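Long-range contacts in MIP07328p (Drosophila melanogaster, PDB 6FKK), which probably acts as a chemorepellent axon guidance cue that binds semaphorin receptors, represented here by its extracellular Sema and plexin-repeat domains: residues A388-P393 / R451-S456; V395-G400 / Q521-T526; V415-N420 / V437-Q442; H476-I481 / D492-W497; D483-L488 / A529-C534. All coordinates share one frame; numbering follows the deposited sequence.

Contact 1 (A388-P393 / R451-S456)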
# COMPACT_ATOMS: atom_id res chain seq x y z
N ALA A 388 7.51 -2.34 3.44
CA ALA A 388 7.14 -1.72 2.17
C ALA A 388 6.93 -2.80 1.11
O ALA A 388 7.30 -3.97 1.29
CB ALA A 388 8.21 -0.73 1.70
N ILE A 389 6.33 -2.40 -0.00
CA ILE A 389 5.96 -3.33 -1.07
C ILE A 389 5.96 -2.58 -2.39
O ILE A 389 5.59 -1.40 -2.46
CB ILE A 389 4.59 -3.98 -0.78
CG1 ILE A 389 4.22 -5.00 -1.86
CG2 ILE A 389 3.51 -2.92 -0.64
CD1 ILE A 389 4.87 -6.35 -1.66
N ALA A 390 6.40 -3.27 -3.45
CA ALA A 390 6.37 -2.74 -4.80
C ALA A 390 6.49 -3.92 -5.76
O ALA A 390 7.11 -4.94 -5.42
CB ALA A 390 7.48 -1.72 -5.05
N VAL A 391 5.89 -3.79 -6.94
CA VAL A 391 5.79 -4.89 -7.89
C VAL A 391 6.21 -4.41 -9.27
O VAL A 391 5.79 -3.33 -9.72
CB VAL A 391 4.36 -5.46 -7.95
CG1 VAL A 391 4.28 -6.59 -8.97
CG2 VAL A 391 3.93 -5.96 -6.58
N HIS A 392 7.04 -5.21 -9.95
CA HIS A 392 7.28 -5.08 -11.38
C HIS A 392 6.48 -6.17 -12.08
O HIS A 392 6.92 -7.33 -12.10
CB HIS A 392 8.77 -5.20 -11.71
CG HIS A 392 9.10 -4.99 -13.16
ND1 HIS A 392 10.38 -5.09 -13.65
CD2 HIS A 392 8.31 -4.67 -14.22
CE1 HIS A 392 10.37 -4.85 -14.95
NE2 HIS A 392 9.13 -4.60 -15.32
N PRO A 393 5.32 -5.86 -12.65
CA PRO A 393 4.42 -6.92 -13.10
C PRO A 393 4.77 -7.47 -14.47
O PRO A 393 5.26 -6.75 -15.36
CB PRO A 393 3.06 -6.22 -13.13
CG PRO A 393 3.39 -4.81 -13.43
CD PRO A 393 4.71 -4.53 -12.75
N ARG A 451 10.36 3.16 4.36
CA ARG A 451 8.98 3.62 4.43
C ARG A 451 8.19 3.28 3.17
O ARG A 451 7.05 2.80 3.26
CB ARG A 451 8.95 5.13 4.69
CG ARG A 451 9.55 5.55 6.03
CD ARG A 451 8.64 5.15 7.18
NE ARG A 451 9.16 5.61 8.47
CZ ARG A 451 9.77 4.83 9.36
NH1 ARG A 451 9.93 3.54 9.10
NH2 ARG A 451 10.20 5.34 10.50
N GLU A 452 8.77 3.52 1.99
CA GLU A 452 8.07 3.29 0.74
C GLU A 452 9.06 2.78 -0.31
O GLU A 452 10.28 2.89 -0.15
CB GLU A 452 7.38 4.56 0.23
CG GLU A 452 6.09 4.90 0.96
CD GLU A 452 5.67 6.34 0.73
OE1 GLU A 452 6.55 7.22 0.68
OE2 GLU A 452 4.45 6.60 0.61
N LEU A 453 8.51 2.23 -1.39
CA LEU A 453 9.29 1.77 -2.53
C LEU A 453 8.62 2.24 -3.81
O LEU A 453 7.41 2.05 -3.99
CB LEU A 453 9.43 0.24 -2.55
CG LEU A 453 10.26 -0.40 -1.44
CD1 LEU A 453 10.33 -1.91 -1.63
CD2 LEU A 453 11.65 0.21 -1.39
N VAL A 454 9.40 2.86 -4.70
CA VAL A 454 8.91 3.37 -5.98
C VAL A 454 9.72 2.71 -7.08
O VAL A 454 10.95 2.63 -7.00
CB VAL A 454 9.02 4.90 -6.06
CG1 VAL A 454 8.36 5.41 -7.33
CG2 VAL A 454 8.39 5.54 -4.83
N ILE A 455 9.02 2.25 -8.12
CA ILE A 455 9.64 1.50 -9.21
C ILE A 455 9.54 2.31 -10.49
O ILE A 455 8.45 2.73 -10.89
CB ILE A 455 8.97 0.12 -9.39
CG1 ILE A 455 9.42 -0.83 -8.28
CG2 ILE A 455 9.29 -0.44 -10.76
CD1 ILE A 455 8.89 -2.24 -8.45
N SER A 456 10.69 2.53 -11.13
CA SER A 456 10.77 3.13 -12.46
C SER A 456 11.37 2.07 -13.39
O SER A 456 12.58 1.84 -13.37
CB SER A 456 11.60 4.40 -12.46
OG SER A 456 11.74 4.92 -13.77
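L453 and I455 pack against A388 and A390, the small residues of the facing strand. The contact across the strands is apolar. The CB of A390 lies between the two larger side chains, 3.7 Å from the CB of L453. On its other flank it touches I455 at the end of the side chain, with CB to CD1 at 3.7 Å. L453 also reaches A388, whose CB lies 3.8 Å from L453 CG. In I455, CG1 stands anti to the carbonyl carbon (chi1 -75°) and the chain then runs extended. This carries CD1 across to the backbone of the other strand, where it lies 3.5 Å from V391 O.

No hydrogen bond joins the two segments. The strand axes approach to 5.7 Å and run nearly the same way, 13° apart, so side chains fill the gap. Each strand bonds within its own sheet: A388, A390 and H392 to strand 402-410, and R451 and E452 to V465 in a classic beta bulge.

The polar ends turn to other partners. H392 ND1 bonds to H476 NE2, R451 forms a salt bridge with D467, and E452 OE1 accepts from I30 N.

Strands 386-396 and 452-456 are the innermost strands of adjacent four-stranded blades. Such strands, running nearly parallel around the central channel, are typical of the seven-bladed Sema beta-propeller.

Contact 2 (V395-G400 / Q521-T526)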
# COMPACT_ATOMS: atom_id res chain seq x y z
N VAL A 395 6.95 -9.67 -15.90
CA VAL A 395 8.28 -9.76 -16.49
C VAL A 395 8.36 -11.06 -17.28
O VAL A 395 8.15 -12.14 -16.73
CB VAL A 395 9.37 -9.69 -15.41
CG1 VAL A 395 10.74 -9.85 -16.04
CG2 VAL A 395 9.27 -8.37 -14.66
N LYS A 396 8.67 -10.95 -18.57
CA LYS A 396 8.73 -12.12 -19.44
C LYS A 396 10.06 -12.84 -19.25
O LYS A 396 11.12 -12.24 -19.47
CB LYS A 396 8.53 -11.71 -20.89
CG LYS A 396 8.32 -12.89 -21.84
CD LYS A 396 8.22 -12.42 -23.29
CE LYS A 396 8.01 -13.59 -24.23
NZ LYS A 396 6.72 -14.29 -23.99
N SER A 397 10.01 -14.11 -18.86
CA SER A 397 11.21 -14.90 -18.66
C SER A 397 11.76 -15.38 -20.01
O SER A 397 11.09 -15.30 -21.04
CB SER A 397 10.92 -16.08 -17.73
OG SER A 397 9.90 -16.92 -18.26
N LEU A 398 13.01 -15.86 -19.98
CA LEU A 398 13.62 -16.39 -21.20
C LEU A 398 12.76 -17.49 -21.80
O LEU A 398 12.65 -17.61 -23.03
CB LEU A 398 15.01 -16.95 -20.90
CG LEU A 398 15.68 -17.65 -22.08
CD1 LEU A 398 16.08 -16.61 -23.10
CD2 LEU A 398 16.88 -18.45 -21.62
N SER A 399 12.14 -18.30 -20.94
CA SER A 399 11.28 -19.38 -21.40
C SER A 399 10.06 -18.83 -22.13
O SER A 399 9.62 -19.41 -23.12
CB SER A 399 10.87 -20.27 -20.22
OG SER A 399 9.86 -19.67 -19.44
N GLY A 400 9.52 -17.70 -21.68
CA GLY A 400 8.31 -17.13 -22.25
C GLY A 400 7.18 -16.91 -21.27
O GLY A 400 6.21 -16.22 -21.62
N GLN A 521 18.86 -19.76 -18.85
CA GLN A 521 18.15 -19.29 -17.66
C GLN A 521 17.43 -20.47 -17.04
O GLN A 521 16.88 -21.32 -17.75
CB GLN A 521 17.15 -18.18 -18.00
CG GLN A 521 16.44 -17.59 -16.78
CD GLN A 521 15.47 -16.49 -17.15
OE1 GLN A 521 14.37 -16.75 -17.64
NE2 GLN A 521 15.87 -15.25 -16.90
N SER A 522 17.43 -20.53 -15.71
CA SER A 522 16.80 -21.62 -14.97
C SER A 522 16.12 -21.03 -13.74
O SER A 522 16.78 -20.69 -12.76
CB SER A 522 17.81 -22.69 -14.59
OG SER A 522 17.17 -23.79 -13.97
N LEU A 523 14.79 -20.91 -13.80
CA LEU A 523 14.02 -20.39 -12.68
C LEU A 523 13.35 -21.49 -11.86
O LEU A 523 13.07 -21.26 -10.68
CB LEU A 523 12.93 -19.43 -13.18
CG LEU A 523 13.37 -18.24 -14.04
CD1 LEU A 523 12.16 -17.40 -14.42
CD2 LEU A 523 14.40 -17.41 -13.31
N ASN A 524 13.10 -22.65 -12.45
CA ASN A 524 12.38 -23.74 -11.80
C ASN A 524 13.32 -24.80 -11.25
O ASN A 524 13.06 -26.00 -11.37
CB ASN A 524 11.39 -24.36 -12.78
CG ASN A 524 10.27 -25.12 -12.09
OD1 ASN A 524 10.09 -25.01 -10.88
ND2 ASN A 524 9.52 -25.90 -12.86
N SER A 525 14.42 -24.39 -10.63
CA SER A 525 15.43 -25.31 -10.14
C SER A 525 16.04 -24.76 -8.86
O SER A 525 15.68 -23.67 -8.38
CB SER A 525 16.52 -25.55 -11.19
OG SER A 525 17.25 -24.37 -11.44
N THR A 526 16.97 -25.52 -8.29
CA THR A 526 17.77 -25.02 -7.18
C THR A 526 18.79 -24.01 -7.69
O THR A 526 19.18 -24.03 -8.86
CB THR A 526 18.48 -26.17 -6.47
OG1 THR A 526 17.63 -27.32 -6.44
CG2 THR A 526 18.84 -25.78 -5.04
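At the junction of the Sema propeller and the plexin repeat (PSI domain), the turn of a blade hairpin meets a loop, and L398 touches Q521. The turn links strands 386-396 and 402-410. It is tied by a weak bond from G400 N to S397 O.

One hydrogen bond crosses the contact. L398 N donates to Q521 OE1 at 2.8 Å, moderately bent at 152°. The donor stands above the plane of the amide carbonyl, 35° out of it. The glutamine reaches this point as an extended chain, with CG anti to the backbone N (chi1 -177°). The other end of its amide turns back into its own domain, where NE2 bonds to the carbonyls of C495 and P493. The amide is thus held from both domains, which fixes its rotation.

Were Q521 an alanine, L398 N would probably lose its acceptor, and the C495 and P493 carbonyls their shared donor.

Carbon contacts flank the bond. The side chains of L398 and Q521 slide past each other in opposite directions, with L398 CD2 3.6 Å from Q521 CB. S397 OG is engaged by A401 O and S399 OG, while its carbon side faces the loop. There S397 CB lies 3.5 Å from Q521 OE1, and the same CB rests against L523 CD1 at 3.8 Å.

Contact 3 (V415-N420 / V437-Q442)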
# COMPACT_ATOMS: atom_id res chain seq x y z
N VAL A 415 16.20 -5.01 1.22
CA VAL A 415 15.24 -5.15 0.14
C VAL A 415 15.30 -6.59 -0.37
O VAL A 415 16.39 -7.12 -0.60
CB VAL A 415 15.50 -4.16 -1.00
CG1 VAL A 415 14.60 -4.45 -2.19
CG2 VAL A 415 15.31 -2.73 -0.52
N THR A 416 14.14 -7.21 -0.53
CA THR A 416 14.04 -8.60 -0.97
C THR A 416 13.28 -8.66 -2.29
O THR A 416 12.13 -8.22 -2.37
CB THR A 416 13.33 -9.45 0.09
OG1 THR A 416 14.12 -9.50 1.28
CG2 THR A 416 13.13 -10.87 -0.43
N LYS A 417 13.94 -9.20 -3.31
CA LYS A 417 13.29 -9.55 -4.57
C LYS A 417 12.89 -11.02 -4.53
O LYS A 417 13.64 -11.86 -4.04
CB LYS A 417 14.21 -9.31 -5.76
CG LYS A 417 14.80 -7.92 -5.90
CD LYS A 417 15.83 -7.91 -7.02
CE LYS A 417 16.31 -6.51 -7.36
NZ LYS A 417 16.93 -5.81 -6.20
N PHE A 418 11.70 -11.32 -5.07
CA PHE A 418 11.29 -12.71 -5.19
C PHE A 418 10.17 -12.83 -6.21
O PHE A 418 9.44 -11.87 -6.47
CB PHE A 418 10.86 -13.31 -3.84
CG PHE A 418 9.53 -12.81 -3.35
CD1 PHE A 418 9.44 -11.67 -2.56
CD2 PHE A 418 8.36 -13.50 -3.65
CE1 PHE A 418 8.22 -11.22 -2.10
CE2 PHE A 418 7.14 -13.05 -3.19
CZ PHE A 418 7.07 -11.91 -2.41
N ILE A 419 10.05 -14.03 -6.78
CA ILE A 419 8.94 -14.40 -7.64
C ILE A 419 8.33 -15.69 -7.11
O ILE A 419 8.91 -16.37 -6.26
CB ILE A 419 9.37 -14.57 -9.12
CG1 ILE A 419 10.34 -15.74 -9.26
CG2 ILE A 419 9.98 -13.28 -9.65
CD1 ILE A 419 10.67 -16.08 -10.69
N ASN A 420 7.16 -16.02 -7.63
CA ASN A 420 6.44 -17.22 -7.22
C ASN A 420 6.29 -18.16 -8.40
O ASN A 420 6.04 -17.72 -9.53
CB ASN A 420 5.05 -16.88 -6.65
CG ASN A 420 5.13 -16.15 -5.33
OD1 ASN A 420 4.69 -15.01 -5.20
ND2 ASN A 420 5.69 -16.81 -4.32
N VAL A 437 13.51 -16.69 -4.14
CA VAL A 437 14.11 -15.45 -3.65
C VAL A 437 15.24 -15.05 -4.59
O VAL A 437 16.22 -15.79 -4.73
CB VAL A 437 14.61 -15.61 -2.21
CG1 VAL A 437 15.39 -14.37 -1.79
CG2 VAL A 437 13.44 -15.85 -1.27
N ILE A 438 15.11 -13.89 -5.22
CA ILE A 438 16.13 -13.43 -6.15
C ILE A 438 17.34 -12.87 -5.40
O ILE A 438 18.48 -13.28 -5.63
CB ILE A 438 15.54 -12.39 -7.12
CG1 ILE A 438 14.42 -13.02 -7.95
CG2 ILE A 438 16.62 -11.82 -8.02
CD1 ILE A 438 13.70 -12.04 -8.84
N SER A 439 17.10 -11.93 -4.48
CA SER A 439 18.19 -11.33 -3.72
C SER A 439 17.64 -10.68 -2.47
O SER A 439 16.48 -10.27 -2.42
CB SER A 439 18.96 -10.30 -4.55
OG SER A 439 18.16 -9.15 -4.78
N GLU A 440 18.49 -10.59 -1.45
CA GLU A 440 18.20 -9.81 -0.24
C GLU A 440 19.46 -9.03 0.11
O GLU A 440 20.44 -9.61 0.60
CB GLU A 440 17.77 -10.71 0.92
CG GLU A 440 17.36 -9.93 2.16
CD GLU A 440 16.94 -10.82 3.32
OE1 GLU A 440 17.81 -11.24 4.10
OE2 GLU A 440 15.72 -11.09 3.44
N MET A 441 19.45 -7.73 -0.15
CA MET A 441 20.63 -6.89 0.02
C MET A 441 20.33 -5.74 0.96
O MET A 441 19.19 -5.26 1.05
CB MET A 441 21.12 -6.35 -1.32
CG MET A 441 21.25 -7.39 -2.42
SD MET A 441 22.18 -6.76 -3.83
CE MET A 441 21.87 -8.04 -5.05
N GLN A 442 21.37 -5.28 1.65
CA GLN A 442 21.27 -4.10 2.49
C GLN A 442 21.36 -2.86 1.60
O GLN A 442 22.33 -2.70 0.86
CB GLN A 442 22.38 -4.09 3.54
CG GLN A 442 22.24 -3.01 4.59
CD GLN A 442 21.13 -3.30 5.58
OE1 GLN A 442 20.97 -4.44 6.02
NE2 GLN A 442 20.37 -2.28 5.93
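K417 and I438 share the shortest bond here, I438 N to K417 O at 2.8 Å. The donor stands 45° out of the carbonyl plane. S439 N also points to K417 O, but weakly, at 3.5 Å. Two successive residues facing one make a classic beta bulge. In return, K417 N donates to S439 O in the carbonyl plane at 2.9 Å. Further along, V415 and M441 exchange both backbone bonds.

T416 OG1 gives a weak bond to E440 OE2, 3.1 Å away. That carboxylate oxygen has a stronger partner in K379, a salt bridge.

Packing surrounds the bulge. The side chains of K417 and I438 cross obliquely, CB to CB at 3.6 Å. I438 CD1 reaches I419 CG2 at 4.0 Å, the two side chains crossing near a right angle. The chain of K417 runs extended past S439 OG and bends only at its end (chi4 59°), which takes NZ to H477. With a glycine at I438, a gap is likely to open beside K417 CB and I419 CG2.

These are the last two strands of a four-stranded Sema propeller blade. Backbone bonds carry their pairing through the bulge. The side-chain bond between T416 and E440 is weak, so the charge of E440 is probably met chiefly by K379.

Contact 4 (H476-I481 / D492-W497)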
# COMPACT_ATOMS: atom_id res chain seq x y z
N HIS A 476 17.14 -4.21 -11.44
CA HIS A 476 17.59 -5.55 -11.78
C HIS A 476 19.10 -5.52 -11.97
O HIS A 476 19.62 -4.66 -12.68
CB HIS A 476 16.90 -6.07 -13.04
CG HIS A 476 15.41 -6.22 -12.90
ND1 HIS A 476 14.83 -7.30 -12.28
CD2 HIS A 476 14.40 -5.42 -13.31
CE1 HIS A 476 13.51 -7.16 -12.31
NE2 HIS A 476 13.23 -6.03 -12.92
N HIS A 477 19.80 -6.47 -11.34
CA HIS A 477 21.25 -6.47 -11.30
C HIS A 477 21.88 -7.26 -12.44
O HIS A 477 22.94 -7.86 -12.26
CB HIS A 477 21.74 -7.01 -9.96
CG HIS A 477 21.06 -6.41 -8.77
ND1 HIS A 477 21.47 -5.22 -8.20
CD2 HIS A 477 20.00 -6.83 -8.04
CE1 HIS A 477 20.69 -4.94 -7.17
NE2 HIS A 477 19.79 -5.90 -7.05
N CYS A 478 21.24 -7.29 -13.62
CA CYS A 478 21.82 -8.04 -14.73
C CYS A 478 23.16 -7.45 -15.15
O CYS A 478 24.15 -8.17 -15.29
CB CYS A 478 20.86 -8.07 -15.92
SG CYS A 478 19.13 -8.51 -15.59
N SER A 479 23.20 -6.13 -15.35
CA SER A 479 24.42 -5.48 -15.82
C SER A 479 25.48 -5.35 -14.73
O SER A 479 26.59 -4.90 -15.03
CB SER A 479 24.09 -4.09 -16.38
OG SER A 479 23.49 -3.28 -15.39
N HIS A 480 25.17 -5.74 -13.50
CA HIS A 480 26.13 -5.63 -12.40
C HIS A 480 26.79 -6.96 -12.06
O HIS A 480 27.71 -6.97 -11.23
CB HIS A 480 25.45 -5.06 -11.16
CG HIS A 480 25.05 -3.62 -11.29
ND1 HIS A 480 24.08 -3.19 -12.16
CD2 HIS A 480 25.51 -2.51 -10.66
CE1 HIS A 480 23.95 -1.88 -12.07
NE2 HIS A 480 24.81 -1.44 -11.16
N ILE A 481 26.36 -8.06 -12.66
CA ILE A 481 26.97 -9.37 -12.45
C ILE A 481 27.75 -9.73 -13.70
O ILE A 481 27.25 -9.57 -14.82
CB ILE A 481 25.93 -10.45 -12.10
CG1 ILE A 481 26.59 -11.82 -11.96
CG2 ILE A 481 24.81 -10.48 -13.13
CD1 ILE A 481 27.63 -11.88 -10.86
N ASP A 492 16.69 -14.26 -11.45
CA ASP A 492 15.84 -13.16 -11.87
C ASP A 492 15.27 -13.48 -13.24
O ASP A 492 16.04 -13.76 -14.17
CB ASP A 492 16.63 -11.85 -11.90
CG ASP A 492 15.74 -10.61 -12.00
OD1 ASP A 492 14.79 -10.61 -12.81
OD2 ASP A 492 16.00 -9.63 -11.27
N PRO A 493 13.94 -13.46 -13.42
CA PRO A 493 13.37 -13.81 -14.73
C PRO A 493 13.79 -12.87 -15.85
O PRO A 493 13.59 -13.21 -17.02
CB PRO A 493 11.86 -13.73 -14.48
CG PRO A 493 11.71 -12.83 -13.30
CD PRO A 493 12.91 -13.11 -12.43
N ILE A 494 14.39 -11.72 -15.53
CA ILE A 494 14.76 -10.75 -16.54
C ILE A 494 16.23 -10.86 -16.96
O ILE A 494 16.60 -10.33 -18.02
CB ILE A 494 14.44 -9.32 -16.06
CG1 ILE A 494 14.02 -8.44 -17.23
CG2 ILE A 494 15.62 -8.72 -15.33
CD1 ILE A 494 13.38 -7.15 -16.79
N CYS A 495 17.07 -11.53 -16.17
CA CYS A 495 18.48 -11.71 -16.50
C CYS A 495 18.68 -13.08 -17.13
O CYS A 495 18.22 -14.09 -16.59
CB CYS A 495 19.38 -11.57 -15.27
SG CYS A 495 19.18 -10.06 -14.27
N ALA A 496 19.36 -13.12 -18.27
CA ALA A 496 19.74 -14.36 -18.92
C ALA A 496 21.20 -14.26 -19.36
O ALA A 496 21.72 -13.16 -19.57
CB ALA A 496 18.84 -14.67 -20.13
N TRP A 497 21.85 -15.41 -19.49
CA TRP A 497 23.28 -15.47 -19.79
C TRP A 497 23.48 -15.80 -21.26
O TRP A 497 23.04 -16.86 -21.73
CB TRP A 497 23.98 -16.50 -18.91
CG TRP A 497 25.44 -16.62 -19.22
CD1 TRP A 497 26.05 -17.59 -19.94
CD2 TRP A 497 26.46 -15.70 -18.82
NE1 TRP A 497 27.41 -17.35 -20.00
CE2 TRP A 497 27.68 -16.19 -19.32
CE3 TRP A 497 26.47 -14.52 -18.07
CZ2 TRP A 497 28.90 -15.55 -19.11
CZ3 TRP A 497 27.68 -13.87 -17.87
CH2 TRP A 497 28.87 -14.39 -18.38
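H476 ND1 donates to D492 OD2 at 2.8 Å, in a nearly straight bond of 170°. The oxygen lies in the plane of the ring and is met on its syn side, while ring and carboxylate planes stand 65° apart. The other oxygen of D492 accepts from I494 N at 3.0 Å, an Asx turn that holds the carboxylate in place for the histidine. The backbone of H476 is held too, its O accepting from N460 ND2.

The contact belongs to the start of the plexin repeat, a PSI domain, which is a small cysteine-rich fold. Its disulfide C478-C495 ties the loop after strand 469-474 to strand 495-498. Both cysteines carry SG anti to the carbonyl carbon, chi1 being -48° in C478, and the bond from C478 SG to C495 SG measures 2.0 Å. Type I turns shape both segments, C478 to I481 and D492 to C495.

I494 CG2 lies between the H476 ring and the disulfide. It is 3.5 Å from C478 SG. The same methyl sits over one face of the H476 ring, offset toward its rim, in a CH-pi contact 3.7 Å from the centroid.

Contact 5 (D483-L488 / A529-C534)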
# COMPACT_ATOMS: atom_id res chain seq x y z
N ASP A 483 29.83 -12.81 -13.64
CA ASP A 483 30.02 -14.26 -13.64
C ASP A 483 28.77 -14.95 -14.17
O ASP A 483 27.64 -14.53 -13.91
CB ASP A 483 30.34 -14.76 -12.23
CG ASP A 483 30.61 -16.25 -12.18
OD1 ASP A 483 30.82 -16.87 -13.25
OD2 ASP A 483 30.60 -16.81 -11.06
N CYS A 484 28.99 -16.03 -14.93
CA CYS A 484 27.88 -16.83 -15.45
C CYS A 484 27.14 -17.55 -14.33
O CYS A 484 25.91 -17.63 -14.34
CB CYS A 484 28.41 -17.83 -16.47
SG CYS A 484 27.27 -19.13 -17.02
N LEU A 485 27.89 -18.07 -13.35
CA LEU A 485 27.27 -18.76 -12.22
C LEU A 485 26.35 -17.82 -11.45
O LEU A 485 25.27 -18.23 -11.00
CB LEU A 485 28.35 -19.33 -11.31
CG LEU A 485 29.37 -20.24 -11.98
CD1 LEU A 485 30.50 -20.59 -11.02
CD2 LEU A 485 28.70 -21.50 -12.50
N GLY A 486 26.74 -16.55 -11.30
CA GLY A 486 25.90 -15.59 -10.62
C GLY A 486 24.68 -15.19 -11.42
O GLY A 486 23.62 -14.90 -10.85
N CYS A 487 24.79 -15.18 -12.75
CA CYS A 487 23.66 -14.82 -13.60
C CYS A 487 22.56 -15.88 -13.53
O CYS A 487 21.37 -15.55 -13.58
CB CYS A 487 24.13 -14.63 -15.04
SG CYS A 487 22.92 -13.94 -16.20
N LEU A 488 22.94 -17.15 -13.39
CA LEU A 488 21.97 -18.23 -13.27
C LEU A 488 21.52 -18.44 -11.83
O LEU A 488 20.35 -18.77 -11.59
CB LEU A 488 22.54 -19.53 -13.84
CG LEU A 488 22.09 -19.88 -15.26
CD1 LEU A 488 22.33 -18.72 -16.22
CD2 LEU A 488 22.79 -21.12 -15.76
N ALA A 529 21.37 -26.06 -8.74
CA ALA A 529 20.99 -26.78 -9.94
C ALA A 529 21.00 -25.87 -11.16
O ALA A 529 21.20 -26.35 -12.29
CB ALA A 529 19.62 -27.43 -9.76
N ALA A 530 20.78 -24.57 -10.96
CA ALA A 530 20.85 -23.63 -12.08
C ALA A 530 22.28 -23.44 -12.55
O ALA A 530 22.56 -23.50 -13.75
CB ALA A 530 20.23 -22.29 -11.68
N ALA A 531 23.21 -23.21 -11.62
CA ALA A 531 24.61 -23.00 -11.98
C ALA A 531 25.22 -24.22 -12.66
O ALA A 531 26.27 -24.08 -13.30
CB ALA A 531 25.42 -22.63 -10.73
N LEU A 532 24.61 -25.40 -12.53
CA LEU A 532 25.11 -26.57 -13.24
C LEU A 532 24.91 -26.43 -14.74
O LEU A 532 25.76 -26.88 -15.53
CB LEU A 532 24.43 -27.83 -12.72
CG LEU A 532 24.71 -28.22 -11.27
CD1 LEU A 532 24.03 -29.54 -10.92
CD2 LEU A 532 26.20 -28.29 -11.00
N LEU A 533 23.81 -25.81 -15.15
CA LEU A 533 23.58 -25.56 -16.58
C LEU A 533 24.64 -24.63 -17.15
O LEU A 533 24.98 -24.74 -18.34
CB LEU A 533 22.19 -24.96 -16.80
CG LEU A 533 20.96 -25.88 -16.83
CD1 LEU A 533 20.72 -26.57 -15.49
CD2 LEU A 533 19.73 -25.09 -17.25
N CYS A 534 25.18 -23.72 -16.34
CA CYS A 534 26.24 -22.84 -16.80
C CYS A 534 27.46 -23.67 -17.19
O CYS A 534 27.80 -24.64 -16.50
CB CYS A 534 26.61 -21.83 -15.71
SG CYS A 534 28.03 -20.81 -16.16
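L488 packs most closely, against A530, L533 and C534. Its CD2 points into the end of helix 527-533. There it lies 3.6 Å from C534 N and 4.0 Å from L533 CB. The CB of C534 adds a further apolar touch. A530 answers from its own side, with its CB 3.5 Å from L488 O. W497 of strand 495-498 also touches L488, and it packs on C484 and C487 as well.

Beside this core runs the disulfide C484-C534. In both cysteines SG is anti to the backbone N, chi1 169° in C484 and 175° in C534. It is one of the three disulfides of the plexin repeat, a PSI domain, and it pins the C-terminal end of helix 527-533 to the first turn of helix 484-489. C487, one turn further on, is bound to C504 instead. The helix axes pass 8.2 Å apart at their closest, with N-to-C directions 133° apart. No hydrogen bond joins the two segments.

The other flank is looser and faces solvent. L485 is exposed, and only its CD2 makes the crossing. That methyl lies 3.9 Å from A531 CB and 3.8 Å from C534 SG. D483, also exposed, caps the start of its helix: OD1 accepts from L485 N at 3.2 Å, with the donor above the carboxylate plane.

The contacts run from the Sema propeller into the plexin repeat. Contacts 1 and 3 reach the same blade, with centres about 12 Å apart and no touch. Contact 4 meets both: H392 ND1 and H476 NE2 are 3.1 Å apart, and K417 NZ and H477 NE2 are 3.0 Å apart, each a probable hydrogen bond. Contact 2 spans both domains. It lies about 12 Å between centres from contact 4, which it joins through Q521 NE2, and as far from contact 5, which it meets through S522 and A530. W497 links contacts 4 and 5. No active site is involved, and a NAG lies about 11 Å from the side chain of R451.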